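Local atomic coordinates of transcriptional regulator, IclR family (Alicyclobacillus acidocaldarius subsp. acidocaldarius, PDB entry 5TJJ), a protein that probably binds DNA and regulates transcription, as a dimer-forming member of the IclR family with a winged helix-turn-helix domain and a GAF-like C-terminal domain. Residues A[15-20]-A[50-55]; A[19-24]-A[32-37]; A[44-49]-A[65-70]. One frame throughout, in Å; residues are numbered along the deposited sequence.

In the fold
All three contacts lie in the N-terminal winged helix-turn-helix domain and share its small apolar core. Interactions 1 and 2 both use helix 9-21, which meets helix 42-54 in the first and helix 31-38 in the second; interaction 3 sets helix 42-54 against strand 66-69. Interactions 1 and 3 touch directly through V17 and L49, and L21 of interaction 2 packs on the strand of interaction 3. Interaction 1 is purely aliphatic and wholly buried. Interaction 2 begins in the core but runs out to the surface at R37, whereas interaction 3 brings in an aromatic face, with partly exposed L46 at its outer end.

Interaction 1 of 3, residues A[15-20]-A[50-55]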
ATOM      1  N   ALA A  15      13.585   1.687  -7.594  1.00 39.93           N
ATOM      2  CA  ALA A  15      12.878   0.711  -6.780  1.00 41.19           C
ATOM      3  C   ALA A  15      13.691   0.267  -5.573  1.00 42.03           C
ATOM      4  O   ALA A  15      13.141   0.167  -4.480  1.00 43.78           O
ATOM      5  CB  ALA A  15      12.495  -0.490  -7.613  1.00 42.48           C
ATOM      6  N   ARG A  16      14.985  -0.004  -5.767  1.00 41.36           N
ATOM      7  CA  ARG A  16      15.861  -0.403  -4.654  1.00 41.44           C
ATOM      8  C   ARG A  16      15.988   0.724  -3.608  1.00 40.80           C
ATOM      9  O   ARG A  16      16.016   0.474  -2.409  1.00 40.58           O
ATOM     10  CB  ARG A  16      17.266  -0.813  -5.144  1.00 41.82           C
ATOM     11  CG  ARG A  16      17.358  -2.150  -5.866  1.00 42.57           C
ATOM     12  CD  ARG A  16      18.796  -2.393  -6.337  1.00 43.55           C
ATOM     13  NE  ARG A  16      19.665  -2.823  -5.232  1.00 45.63           N
ATOM     14  CZ  ARG A  16      20.996  -2.661  -5.143  1.00 46.13           C
ATOM     15  NH1 ARG A  16      21.673  -2.053  -6.098  1.00 47.03           N
ATOM     16  NH2 ARG A  16      21.654  -3.107  -4.078  1.00 47.79           N
ATOM     17  N   VAL A  17      16.082   1.966  -4.080  1.00 40.82           N
ATOM     18  CA  VAL A  17      16.149   3.127  -3.209  1.00 39.72           C
ATOM     19  C   VAL A  17      14.899   3.191  -2.339  1.00 40.82           C
ATOM     20  O   VAL A  17      15.004   3.357  -1.123  1.00 41.66           O
ATOM     21  CB  VAL A  17      16.350   4.409  -4.040  1.00 40.09           C
ATOM     22  CG1 VAL A  17      16.010   5.674  -3.248  1.00 40.64           C
ATOM     23  CG2 VAL A  17      17.787   4.466  -4.531  1.00 39.88           C
ATOM     24  N   LEU A  18      13.729   3.019  -2.951  1.00 39.88           N
ATOM     25  CA  LEU A  18      12.489   3.130  -2.208  1.00 40.21           C
ATOM     26  C   LEU A  18      12.291   1.979  -1.245  1.00 39.94           C
ATOM     27  O   LEU A  18      11.789   2.174  -0.129  1.00 40.43           O
ATOM     28  CB  LEU A  18      11.303   3.250  -3.145  1.00 40.13           C
ATOM     29  CG  LEU A  18      11.308   4.510  -4.013  1.00 39.15           C
ATOM     30  CD1 LEU A  18      10.221   4.408  -5.074  1.00 39.00           C
ATOM     31  CD2 LEU A  18      11.102   5.753  -3.160  1.00 39.66           C
ATOM     32  N   LYS A  19      12.698   0.791  -1.656  1.00 39.62           N
ATOM     33  CA  LYS A  19      12.664  -0.359  -0.748  1.00 42.20           C
ATOM     34  C   LYS A  19      13.560  -0.163   0.456  1.00 41.72           C
ATOM     35  O   LYS A  19      13.190  -0.557   1.536  1.00 44.34           O
ATOM     36  CB  LYS A  19      13.006  -1.662  -1.465  1.00 44.01           C
ATOM     37  CG  LYS A  19      11.892  -2.070  -2.404  1.00 46.09           C
ATOM     38  CD  LYS A  19      12.227  -3.235  -3.325  1.00 49.16           C
ATOM     39  CE  LYS A  19      11.162  -3.298  -4.411  1.00 49.99           C
ATOM     40  NZ  LYS A  19      11.200  -4.553  -5.202  1.00 53.06           N
ATOM     41  N   LEU A  20      14.713   0.471   0.273  1.00 40.54           N
ATOM     42  CA  LEU A  20      15.635   0.747   1.376  1.00 40.98           C
ATOM     43  C   LEU A  20      15.075   1.775   2.347  1.00 40.06           C
ATOM     44  O   LEU A  20      15.137   1.576   3.564  1.00 42.59           O
ATOM     45  CB  LEU A  20      16.985   1.241   0.851  1.00 40.36           C
ATOM     46  CG  LEU A  20      18.015   1.537   1.938  1.00 42.85           C
ATOM     47  CD1 LEU A  20      18.498   0.250   2.592  1.00 45.51           C
ATOM     48  CD2 LEU A  20      19.197   2.297   1.363  1.00 44.54           C
ATOM     49  N   ARG A  50      17.001  12.774  -6.750  1.00 48.09           N
ATOM     50  CA  ARG A  50      16.455  14.080  -7.086  1.00 51.14           C
ATOM     51  C   ARG A  50      15.281  13.961  -8.099  1.00 48.50           C
ATOM     52  O   ARG A  50      14.343  14.744  -8.056  1.00 47.22           O
ATOM     53  CB  ARG A  50      17.562  15.031  -7.586  1.00 56.97           C
ATOM     54  CG  ARG A  50      18.352  15.716  -6.458  1.00 62.60           C
ATOM     55  CD  ARG A  50      19.559  16.499  -7.005  1.00 67.93           C
ATOM     56  NE  ARG A  50      19.971  17.710  -6.252  1.00 73.35           N
ATOM     57  CZ  ARG A  50      19.912  18.986  -6.683  1.00 78.29           C
ATOM     58  NH1 ARG A  50      19.420  19.294  -7.887  1.00 79.10           N
ATOM     59  NH2 ARG A  50      20.341  19.975  -5.894  1.00 82.39           N
ATOM     60  N   THR A  51      15.330  12.973  -8.989  1.00 45.47           N
ATOM     61  CA  THR A  51      14.239  12.737  -9.939  1.00 44.26           C
ATOM     62  C   THR A  51      12.993  12.266  -9.189  1.00 42.77           C
ATOM     63  O   THR A  51      11.896  12.789  -9.429  1.00 44.34           O
ATOM     64  CB  THR A  51      14.654  11.720 -11.016  1.00 42.55           C
ATOM     65  OG1 THR A  51      15.854  12.179 -11.626  1.00 44.30           O
ATOM     66  CG2 THR A  51      13.603  11.571 -12.084  1.00 43.31           C
ATOM     67  N   LEU A  52      13.178  11.327  -8.261  1.00 39.80           N
ATOM     68  CA  LEU A  52      12.096  10.864  -7.381  1.00 40.04           C
ATOM     69  C   LEU A  52      11.511  11.989  -6.522  1.00 42.71           C
ATOM     70  O   LEU A  52      10.299  12.074  -6.347  1.00 43.20           O
ATOM     71  CB  LEU A  52      12.572   9.704  -6.471  1.00 37.95           C
ATOM     72  CG  LEU A  52      12.985   8.375  -7.129  1.00 36.35           C
ATOM     73  CD1 LEU A  52      13.562   7.405  -6.117  1.00 36.75           C
ATOM     74  CD2 LEU A  52      11.845   7.707  -7.856  1.00 36.21           C
ATOM     75  N   GLU A  53      12.378  12.845  -5.995  1.00 45.95           N
ATOM     76  CA  GLU A  53      11.965  14.001  -5.198  1.00 49.70           C
ATOM     77  C   GLU A  53      11.094  14.981  -5.984  1.00 51.40           C
ATOM     78  O   GLU A  53      10.160  15.566  -5.442  1.00 51.53           O
ATOM     79  CB  GLU A  53      13.192  14.743  -4.650  1.00 53.99           C
ATOM     80  CG  GLU A  53      12.889  15.587  -3.420  1.00 59.42           C
ATOM     81  CD  GLU A  53      13.815  16.791  -3.251  1.00 65.99           C
ATOM     82  OE1 GLU A  53      13.273  17.912  -3.112  1.00 71.38           O
ATOM     83  OE2 GLU A  53      15.070  16.623  -3.238  1.00 69.04           O
ATOM     84  N   ARG A  54      11.393  15.131  -7.268  1.00 52.50           N
ATOM     85  CA  ARG A  54      10.673  16.054  -8.133  1.00 57.16           C
ATOM     86  C   ARG A  54       9.214  15.572  -8.306  1.00 56.06           C
ATOM     87  O   ARG A  54       8.286  16.378  -8.335  1.00 59.55           O
ATOM     88  CB  ARG A  54      11.442  16.229  -9.463  1.00 59.66           C
ATOM     89  CG  ARG A  54      11.064  17.427 -10.304  1.00 66.88           C
ATOM     90  CD  ARG A  54      10.053  17.051 -11.396  1.00 70.20           C
ATOM     91  NE  ARG A  54       9.614  18.174 -12.254  1.00 74.86           N
ATOM     92  CZ  ARG A  54       8.731  19.118 -11.915  1.00 79.97           C
ATOM     93  NH1 ARG A  54       8.176  19.132 -10.695  1.00 80.52           N
ATOM     94  NH2 ARG A  54       8.409  20.073 -12.802  1.00 84.68           N
ATOM     95  N   GLU A  55       9.017  14.258  -8.350  1.00 52.34           N
ATOM     96  CA  GLU A  55       7.689  13.660  -8.470  1.00 51.75           C
ATOM     97  C   GLU A  55       7.023  13.399  -7.110  1.00 50.27           C
ATOM     98  O   GLU A  55       5.922  12.854  -7.089  1.00 51.36           O
ATOM     99  CB  GLU A  55       7.766  12.342  -9.269  1.00 50.83           C
ATOM    100  CG  GLU A  55       8.500  12.405 -10.624  1.00 51.34           C
ATOM    101  CD  GLU A  55       7.640  12.881 -11.813  1.00 54.92           C
ATOM    102  OE1 GLU A  55       6.453  13.293 -11.622  1.00 56.45           O
ATOM    103  OE2 GLU A  55       8.166  12.832 -12.969  1.00 54.35           O
TER
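One methyl of L52 faces two residues of helix 9-21: its CD1 is 4.1 Å from CG1 of V17, and the same CD1 is 4.2 Å from CD2 of L18. The contact is small, about 105 Å² in all, but all three residues are buried. CB of L52 points toward helix 9-21, with CG anti to the carbonyl carbon (chi1 -64°), and the long side chains of L52 and L18 together bridge the 9.3 Å between their CA atoms. Beta-branched V17 needs no such length, because its CB already faces the partner. L18 starts out at an angle and only its CD2 end swings in. In the winged helix-turn-helix domain this joins the first helix to helix 42-54, which by family topology is the recognition helix; V58 of the wing packs on both L18 and L52, while V17 also leans on L38. Away from this tight patch the helices carry charged, more exposed side chains such as R16 and R50, and R16 sends its NH2 to the carbonyl of L38. Where the second subunit approaches, the chemistry becomes ionic: NZ of K19 pairs with OE1 of E55 of the second subunit in a salt bridge between chains, and E55 of this chain is bound in the same way by K19 of that subunit.

Interaction 2 of 3, residues A[19-24]-A[32-37]; sequences KLLSRH and TEIAER
L20 meets I34 and R37 of helix 31-38, and the end of L21 reaches I34; the CA atoms of L20 and I34 come to 7.9 Å. The contact buries about 214 Å² and has a buried inner part and an exposed outer end at R37. Inside, CD2 of L21 meets CD1 of I34 at 4.1 Å, the two side chains crossing at about a right angle, and CD2 of L20 lies 4.2 Å from the CA of I34, over the backbone of helix 31-38. Branched aliphatic residues suit these places because each can fill space on more than one side: I34 also rests on L49, and L21 on L69.

R37 carries the outer part. From CB, which points towards helix 9-21, the chain reaches CG anti to the backbone N (chi1 -174°), and this CG lies 3.8 Å from CD1 of L20. The turn about CB-CG (chi2 58°) bends the chain, and CD and the groups beyond it run past the leucine methyl without touching it. Next along, NE hydrogen-bonds the hydroxyl of Y26, a residue whose side chain also touches L20. At the tip, NH2 comes within 4.7 Å of NE of R23; two like charges so near each other would be expected to favour the solvent side, where R37 is exposed. An arginine fits here because its methylene carbons can cover a core leucine while its guanidinium group stays at the surface.

Behind the contact, the OG of S22 hydrogen-bonds the carbonyl O of K19 at 2.7 Å, tilted 33° from the carbonyl plane. Packing of the first helix against the second through leucine and isoleucine is part of the three-helix core of the winged helix-turn-helix fold.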
ATOM      1  N   LYS A  19      12.698   0.791  -1.656  1.00 39.62           N
ATOM      2  CA  LYS A  19      12.664  -0.359  -0.748  1.00 42.20           C
ATOM      3  C   LYS A  19      13.560  -0.163   0.456  1.00 41.72           C
ATOM      4  O   LYS A  19      13.190  -0.557   1.536  1.00 44.34           O
ATOM      5  CB  LYS A  19      13.006  -1.662  -1.465  1.00 44.01           C
ATOM      6  CG  LYS A  19      11.892  -2.070  -2.404  1.00 46.09           C
ATOM      7  CD  LYS A  19      12.227  -3.235  -3.325  1.00 49.16           C
ATOM      8  CE  LYS A  19      11.162  -3.298  -4.411  1.00 49.99           C
ATOM      9  NZ  LYS A  19      11.200  -4.553  -5.202  1.00 53.06           N
ATOM     10  N   LEU A  20      14.713   0.471   0.273  1.00 40.54           N
ATOM     11  CA  LEU A  20      15.635   0.747   1.376  1.00 40.98           C
ATOM     12  C   LEU A  20      15.075   1.775   2.347  1.00 40.06           C
ATOM     13  O   LEU A  20      15.137   1.576   3.564  1.00 42.59           O
ATOM     14  CB  LEU A  20      16.985   1.241   0.851  1.00 40.36           C
ATOM     15  CG  LEU A  20      18.015   1.537   1.938  1.00 42.85           C
ATOM     16  CD1 LEU A  20      18.498   0.250   2.592  1.00 45.51           C
ATOM     17  CD2 LEU A  20      19.197   2.297   1.363  1.00 44.54           C
ATOM     18  N   LEU A  21      14.534   2.865   1.816  1.00 37.41           N
ATOM     19  CA  LEU A  21      13.958   3.919   2.664  1.00 38.14           C
ATOM     20  C   LEU A  21      12.712   3.515   3.453  1.00 39.19           C
ATOM     21  O   LEU A  21      12.266   4.257   4.313  1.00 40.65           O
ATOM     22  CB  LEU A  21      13.687   5.179   1.838  1.00 36.63           C
ATOM     23  CG  LEU A  21      14.971   5.839   1.286  1.00 36.52           C
ATOM     24  CD1 LEU A  21      14.602   7.029   0.425  1.00 36.94           C
ATOM     25  CD2 LEU A  21      15.927   6.260   2.406  1.00 38.11           C
ATOM     26  N   SER A  22      12.168   2.338   3.159  1.00 39.61           N
ATOM     27  CA  SER A  22      11.011   1.816   3.827  1.00 42.03           C
ATOM     28  C   SER A  22      11.402   0.974   5.026  1.00 44.28           C
ATOM     29  O   SER A  22      10.524   0.483   5.710  1.00 46.06           O
ATOM     30  CB  SER A  22      10.168   0.972   2.840  1.00 42.69           C
ATOM     31  OG  SER A  22      10.757  -0.291   2.588  1.00 42.70           O
ATOM     32  N   ARG A  23      12.699   0.770   5.256  1.00 45.52           N
ATOM     33  CA  ARG A  23      13.187   0.081   6.465  1.00 48.40           C
ATOM     34  C   ARG A  23      13.339   1.090   7.569  1.00 47.62           C
ATOM     35  O   ARG A  23      13.975   2.125   7.361  1.00 44.71           O
ATOM     36  CB  ARG A  23      14.555  -0.561   6.239  1.00 50.24           C
ATOM     37  CG  ARG A  23      14.645  -1.500   5.052  1.00 51.55           C
ATOM     38  CD  ARG A  23      16.044  -2.080   4.934  1.00 53.88           C
ATOM     39  NE  ARG A  23      16.145  -3.361   5.634  1.00 58.30           N
ATOM     40  CZ  ARG A  23      16.195  -4.560   5.055  1.00 61.37           C
ATOM     41  NH1 ARG A  23      16.183  -4.692   3.717  1.00 60.65           N
ATOM     42  NH2 ARG A  23      16.278  -5.646   5.824  1.00 65.59           N
ATOM     43  N   HIS A  24      12.792   0.778   8.744  1.00 50.18           N
ATOM     44  CA  HIS A  24      12.829   1.702   9.885  1.00 52.19           C
ATOM     45  C   HIS A  24      14.222   2.280  10.101  1.00 52.37           C
ATOM     46  O   HIS A  24      14.352   3.473  10.339  1.00 51.80           O
ATOM     47  CB  HIS A  24      12.325   1.064  11.219  1.00 56.12           C
ATOM     48  CG  HIS A  24      11.728   2.073  12.156  1.00 57.21           C
ATOM     49  ND1 HIS A  24      12.496   2.893  12.953  1.00 57.82           N
ATOM     50  CD2 HIS A  24      10.445   2.466  12.339  1.00 58.00           C
ATOM     51  CE1 HIS A  24      11.708   3.724  13.613  1.00 59.39           C
ATOM     52  NE2 HIS A  24      10.461   3.491  13.250  1.00 59.59           N
ATOM     53  N   THR A  32      25.240   9.486   1.241  1.00 54.99           N
ATOM     54  CA  THR A  32      26.352   8.556   1.459  1.00 56.31           C
ATOM     55  C   THR A  32      25.852   7.202   1.962  1.00 54.91           C
ATOM     56  O   THR A  32      26.163   6.163   1.383  1.00 54.57           O
ATOM     57  CB  THR A  32      27.388   9.126   2.454  1.00 59.85           C
ATOM     58  OG1 THR A  32      27.943  10.317   1.907  1.00 62.42           O
ATOM     59  CG2 THR A  32      28.529   8.134   2.743  1.00 61.29           C
ATOM     60  N   GLU A  33      25.071   7.221   3.032  1.00 54.93           N
ATOM     61  CA  GLU A  33      24.534   5.995   3.612  1.00 54.55           C
ATOM     62  C   GLU A  33      23.768   5.167   2.552  1.00 52.13           C
ATOM     63  O   GLU A  33      23.963   3.951   2.435  1.00 50.23           O
ATOM     64  CB  GLU A  33      23.633   6.339   4.795  1.00 56.28           C
ATOM     65  CG  GLU A  33      24.359   6.988   5.986  1.00 60.78           C
ATOM     66  CD  GLU A  33      23.414   7.503   7.067  1.00 62.32           C
ATOM     67  OE1 GLU A  33      22.255   7.883   6.744  1.00 61.18           O
ATOM     68  OE2 GLU A  33      23.839   7.527   8.250  1.00 66.24           O
ATOM     69  N   ILE A  34      22.932   5.839   1.756  1.00 50.96           N
ATOM     70  CA  ILE A  34      22.197   5.167   0.674  1.00 48.87           C
ATOM     71  C   ILE A  34      23.134   4.512  -0.353  1.00 50.31           C
ATOM     72  O   ILE A  34      22.998   3.310  -0.663  1.00 49.94           O
ATOM     73  CB  ILE A  34      21.218   6.111  -0.049  1.00 46.25           C
ATOM     74  CG1 ILE A  34      20.091   6.507   0.905  1.00 46.82           C
ATOM     75  CG2 ILE A  34      20.613   5.420  -1.278  1.00 44.04           C
ATOM     76  CD1 ILE A  34      19.235   7.663   0.433  1.00 46.56           C
ATOM     77  N   ALA A  35      24.048   5.309  -0.898  1.00 50.76           N
ATOM     78  CA  ALA A  35      24.975   4.822  -1.922  1.00 52.12           C
ATOM     79  C   ALA A  35      25.877   3.685  -1.415  1.00 53.68           C
ATOM     80  O   ALA A  35      26.073   2.687  -2.107  1.00 54.12           O
ATOM     81  CB  ALA A  35      25.801   5.970  -2.458  1.00 54.13           C
ATOM     82  N   GLU A  36      26.386   3.816  -0.200  1.00 55.94           N
ATOM     83  CA  GLU A  36      27.187   2.757   0.382  1.00 60.92           C
ATOM     84  C   GLU A  36      26.363   1.486   0.629  1.00 60.70           C
ATOM     85  O   GLU A  36      26.832   0.398   0.308  1.00 64.33           O
ATOM     86  CB  GLU A  36      27.945   3.231   1.641  1.00 65.16           C
ATOM     87  CG  GLU A  36      29.230   4.007   1.303  1.00 69.30           C
ATOM     88  CD  GLU A  36      29.832   4.762   2.489  1.00 73.90           C
ATOM     89  OE1 GLU A  36      29.119   5.037   3.485  1.00 75.10           O
ATOM     90  OE2 GLU A  36      31.034   5.100   2.426  1.00 77.66           O
ATOM     91  N   ARG A  37      25.142   1.615   1.144  1.00 58.91           N
ATOM     92  CA  ARG A  37      24.312   0.447   1.451  1.00 59.54           C
ATOM     93  C   ARG A  37      23.878  -0.319   0.198  1.00 57.10           C
ATOM     94  O   ARG A  37      23.797  -1.547   0.218  1.00 56.70           O
ATOM     95  CB  ARG A  37      23.074   0.857   2.261  1.00 61.71           C
ATOM     96  CG  ARG A  37      22.221  -0.303   2.759  1.00 65.18           C
ATOM     97  CD  ARG A  37      23.022  -1.258   3.640  1.00 72.55           C
ATOM     98  NE  ARG A  37      22.126  -2.021   4.503  1.00 76.81           N
ATOM     99  CZ  ARG A  37      21.596  -3.210   4.220  1.00 80.11           C
ATOM    100  NH1 ARG A  37      21.910  -3.854   3.098  1.00 78.96           N
ATOM    101  NH2 ARG A  37      20.767  -3.774   5.101  1.00 83.89           N
TER

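Interaction 3 of 3, residues A[44-49]-A[65-70]; sequences TCLRVL and RRYSLG
Helix 42-54 faces strand 66-69 with L49 and Y67 as the nearest residues, their CA atoms 8.2 Å apart, each directing its CB at the other segment. Y67 alone supplies about half of the roughly 147 Å² buried here, matched by L49 and L46 together, and its ring lies flat beneath L49. CD1 of L49 sits 4.1 Å from the centroid of the ring, only 11° off the ring normal, a CH-pi contact made over the centre of the face. The second methyl works nearer the stem of the ring: CD2 of L49 lies 4.0 Å from CD1 of Y67. Beside it, CB of L49 approaches CE1 of the tyrosine at 4.1 Å, so the forked leucine end and its base spread over one face. The tyrosine leaves the strand with CG anti to the carbonyl carbon, and chi2 of -91° turns the ring roughly perpendicular to the CA-CB-CG plane, presenting its face to the helix.

Farther out, L46 meets the end of the ring. Its CD1 comes to 3.3 Å from OH of Y67, close for a methyl beside an oxygen, with the side chains crossing at about a right angle. A tyrosine suits this position because its ring offers a broad apolar face to L49 and its hydroxyl extends to the partly exposed L46.

Around this pair, Y60 of strand 58-61 meets the Y67 ring with the planes at about 40°, and the Y67 backbone is hydrogen-bonded to S29 of strand 29-30. L49 also touches V17 of helix 9-21 and L31 of helix 31-38, and L46 packs on L31 and on Y6 of the second subunit.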
ATOM      1  N   THR A  44      25.331   8.531  -9.430  1.00 55.14           N
ATOM      2  CA  THR A  44      24.205   7.751  -9.968  1.00 52.73           C
ATOM      3  C   THR A  44      22.993   7.847  -9.051  1.00 50.61           C
ATOM      4  O   THR A  44      21.889   8.137  -9.510  1.00 50.68           O
ATOM      5  CB  THR A  44      24.624   6.274 -10.193  1.00 52.84           C
ATOM      6  OG1 THR A  44      25.826   6.247 -10.965  1.00 54.71           O
ATOM      7  CG2 THR A  44      23.574   5.501 -10.933  1.00 51.06           C
ATOM      8  N   CYS A  45      23.217   7.646  -7.754  1.00 51.49           N
ATOM      9  CA  CYS A  45      22.171   7.804  -6.733  1.00 51.24           C
ATOM     10  C   CYS A  45      21.532   9.169  -6.635  1.00 48.60           C
ATOM     11  O   CYS A  45      20.337   9.269  -6.378  1.00 46.11           O
ATOM     12  CB  CYS A  45      22.734   7.547  -5.345  1.00 55.75           C
ATOM     13  SG  CYS A  45      22.688   5.832  -4.900  1.00 63.68           S
ATOM     14  N   LEU A  46      22.342  10.211  -6.747  1.00 48.57           N
ATOM     15  CA  LEU A  46      21.831  11.561  -6.596  1.00 50.33           C
ATOM     16  C   LEU A  46      20.797  11.835  -7.679  1.00 48.96           C
ATOM     17  O   LEU A  46      19.692  12.275  -7.377  1.00 46.75           O
ATOM     18  CB  LEU A  46      22.957  12.624  -6.613  1.00 53.49           C
ATOM     19  CG  LEU A  46      22.523  14.028  -6.153  1.00 56.51           C
ATOM     20  CD1 LEU A  46      21.769  13.978  -4.809  1.00 54.95           C
ATOM     21  CD2 LEU A  46      23.675  15.022  -6.087  1.00 60.10           C
ATOM     22  N   ARG A  47      21.151  11.523  -8.921  1.00 49.69           N
ATOM     23  CA  ARG A  47      20.270  11.804 -10.041  1.00 52.34           C
ATOM     24  C   ARG A  47      18.883  11.137  -9.898  1.00 49.45           C
ATOM     25  O   ARG A  47      17.850  11.756 -10.188  1.00 50.98           O
ATOM     26  CB  ARG A  47      20.895  11.339 -11.352  1.00 54.78           C
ATOM     27  CG  ARG A  47      22.140  12.062 -11.810  1.00 59.50           C
ATOM     28  CD  ARG A  47      22.495  11.588 -13.217  1.00 62.56           C
ATOM     29  NE  ARG A  47      23.951  11.546 -13.470  1.00 67.79           N
ATOM     30  CZ  ARG A  47      24.718  10.442 -13.541  1.00 67.57           C
ATOM     31  NH1 ARG A  47      24.211   9.209 -13.354  1.00 63.54           N
ATOM     32  NH2 ARG A  47      26.017  10.581 -13.798  1.00 70.81           N
ATOM     33  N   VAL A  48      18.881   9.891  -9.444  1.00 45.57           N
ATOM     34  CA  VAL A  48      17.652   9.135  -9.242  1.00 43.17           C
ATOM     35  C   VAL A  48      16.835   9.708  -8.095  1.00 43.73           C
ATOM     36  O   VAL A  48      15.638   9.983  -8.245  1.00 41.33           O
ATOM     37  CB  VAL A  48      18.001   7.657  -8.982  1.00 42.46           C
ATOM     38  CG1 VAL A  48      16.822   6.871  -8.416  1.00 41.68           C
ATOM     39  CG2 VAL A  48      18.535   7.031 -10.272  1.00 42.62           C
ATOM     40  N   LEU A  49      17.501   9.891  -6.950  1.00 44.82           N
ATOM     41  CA  LEU A  49      16.899  10.548  -5.782  1.00 44.71           C
ATOM     42  C   LEU A  49      16.262  11.892  -6.097  1.00 46.22           C
ATOM     43  O   LEU A  49      15.121  12.132  -5.741  1.00 45.50           O
ATOM     44  CB  LEU A  49      17.936  10.741  -4.672  1.00 46.38           C
ATOM     45  CG  LEU A  49      18.255   9.482  -3.853  1.00 45.00           C
ATOM     46  CD1 LEU A  49      19.547   9.649  -3.072  1.00 47.23           C
ATOM     47  CD2 LEU A  49      17.118   9.165  -2.907  1.00 44.78           C
ATOM     48  N   ARG A  65      19.992  16.783   5.800  1.00 70.08           N
ATOM     49  CA  ARG A  65      20.471  16.282   4.497  1.00 69.49           C
ATOM     50  C   ARG A  65      20.077  14.830   4.252  1.00 62.99           C
ATOM     51  O   ARG A  65      20.796  14.085   3.574  1.00 63.09           O
ATOM     52  CB  ARG A  65      21.993  16.462   4.337  1.00 76.27           C
ATOM     53  CG  ARG A  65      22.574  17.805   4.819  1.00 82.38           C
ATOM     54  CD  ARG A  65      22.575  18.924   3.771  1.00 85.84           C
ATOM     55  NE  ARG A  65      23.238  18.539   2.517  1.00 89.38           N
ATOM     56  CZ  ARG A  65      24.554  18.348   2.355  1.00 93.02           C
ATOM     57  NH1 ARG A  65      25.398  18.484   3.373  1.00 95.55           N
ATOM     58  NH2 ARG A  65      25.027  18.001   1.160  1.00 94.47           N
ATOM     59  N   ARG A  66      18.914  14.453   4.779  1.00 58.14           N
ATOM     60  CA  ARG A  66      18.422  13.074   4.740  1.00 53.82           C
ATOM     61  C   ARG A  66      17.188  12.953   3.869  1.00 50.27           C
ATOM     62  O   ARG A  66      16.341  13.852   3.840  1.00 47.04           O
ATOM     63  CB  ARG A  66      18.096  12.573   6.135  1.00 53.96           C
ATOM     64  CG  ARG A  66      19.333  12.281   6.946  1.00 57.45           C
ATOM     65  CD  ARG A  66      19.077  12.191   8.441  1.00 58.79           C
ATOM     66  NE  ARG A  66      20.349  12.041   9.153  1.00 62.44           N
ATOM     67  CZ  ARG A  66      21.035  10.904   9.283  1.00 63.55           C
ATOM     68  NH1 ARG A  66      20.578   9.761   8.774  1.00 63.08           N
ATOM     69  NH2 ARG A  66      22.187  10.908   9.933  1.00 66.74           N
ATOM     70  N   TYR A  67      17.116  11.818   3.166  1.00 48.75           N
ATOM     71  CA  TYR A  67      16.027  11.479   2.272  1.00 46.16           C
ATOM     72  C   TYR A  67      15.111  10.465   2.951  1.00 44.91           C
ATOM     73  O   TYR A  67      15.542   9.668   3.800  1.00 45.67           O
ATOM     74  CB  TYR A  67      16.566  10.870   0.959  1.00 46.32           C
ATOM     75  CG  TYR A  67      17.437  11.800   0.125  1.00 48.64           C
ATOM     76  CD1 TYR A  67      16.881  12.613  -0.868  1.00 48.57           C
ATOM     77  CD2 TYR A  67      18.815  11.871   0.324  1.00 51.01           C
ATOM     78  CE1 TYR A  67      17.682  13.459  -1.643  1.00 50.71           C
ATOM     79  CE2 TYR A  67      19.611  12.725  -0.432  1.00 53.49           C
ATOM     80  CZ  TYR A  67      19.045  13.515  -1.422  1.00 53.14           C
ATOM     81  OH  TYR A  67      19.843  14.371  -2.168  1.00 56.03           O
ATOM     82  N   SER A  68      13.849  10.475   2.541  1.00 42.62           N
ATOM     83  CA  SER A  68      12.853   9.595   3.106  1.00 41.47           C
ATOM     84  C   SER A  68      11.770   9.354   2.099  1.00 39.75           C
ATOM     85  O   SER A  68      11.678  10.083   1.095  1.00 39.82           O
ATOM     86  CB  SER A  68      12.242  10.229   4.349  1.00 42.00           C
ATOM     87  OG  SER A  68      11.811  11.544   4.048  1.00 42.78           O
ATOM     88  N   LEU A  69      10.965   8.325   2.367  1.00 37.75           N
ATOM     89  CA  LEU A  69       9.793   8.050   1.534  1.00 36.39           C
ATOM     90  C   LEU A  69       8.890   9.270   1.416  1.00 37.08           C
ATOM     91  O   LEU A  69       8.481   9.833   2.417  1.00 37.86           O
ATOM     92  CB  LEU A  69       8.990   6.879   2.080  1.00 35.31           C
ATOM     93  CG  LEU A  69       9.667   5.506   1.985  1.00 35.57           C
ATOM     94  CD1 LEU A  69       8.717   4.406   2.420  1.00 35.67           C
ATOM     95  CD2 LEU A  69      10.174   5.217   0.577  1.00 35.47           C
ATOM     96  N   GLY A  70       8.586   9.666   0.179  1.00 36.88           N
ATOM     97  CA  GLY A  70       7.741  10.827  -0.083  1.00 37.97           C
ATOM     98  C   GLY A  70       6.245  10.527  -0.007  1.00 37.31           C
ATOM     99  O   GLY A  70       5.845   9.362  -0.066  1.00 35.94           O
TER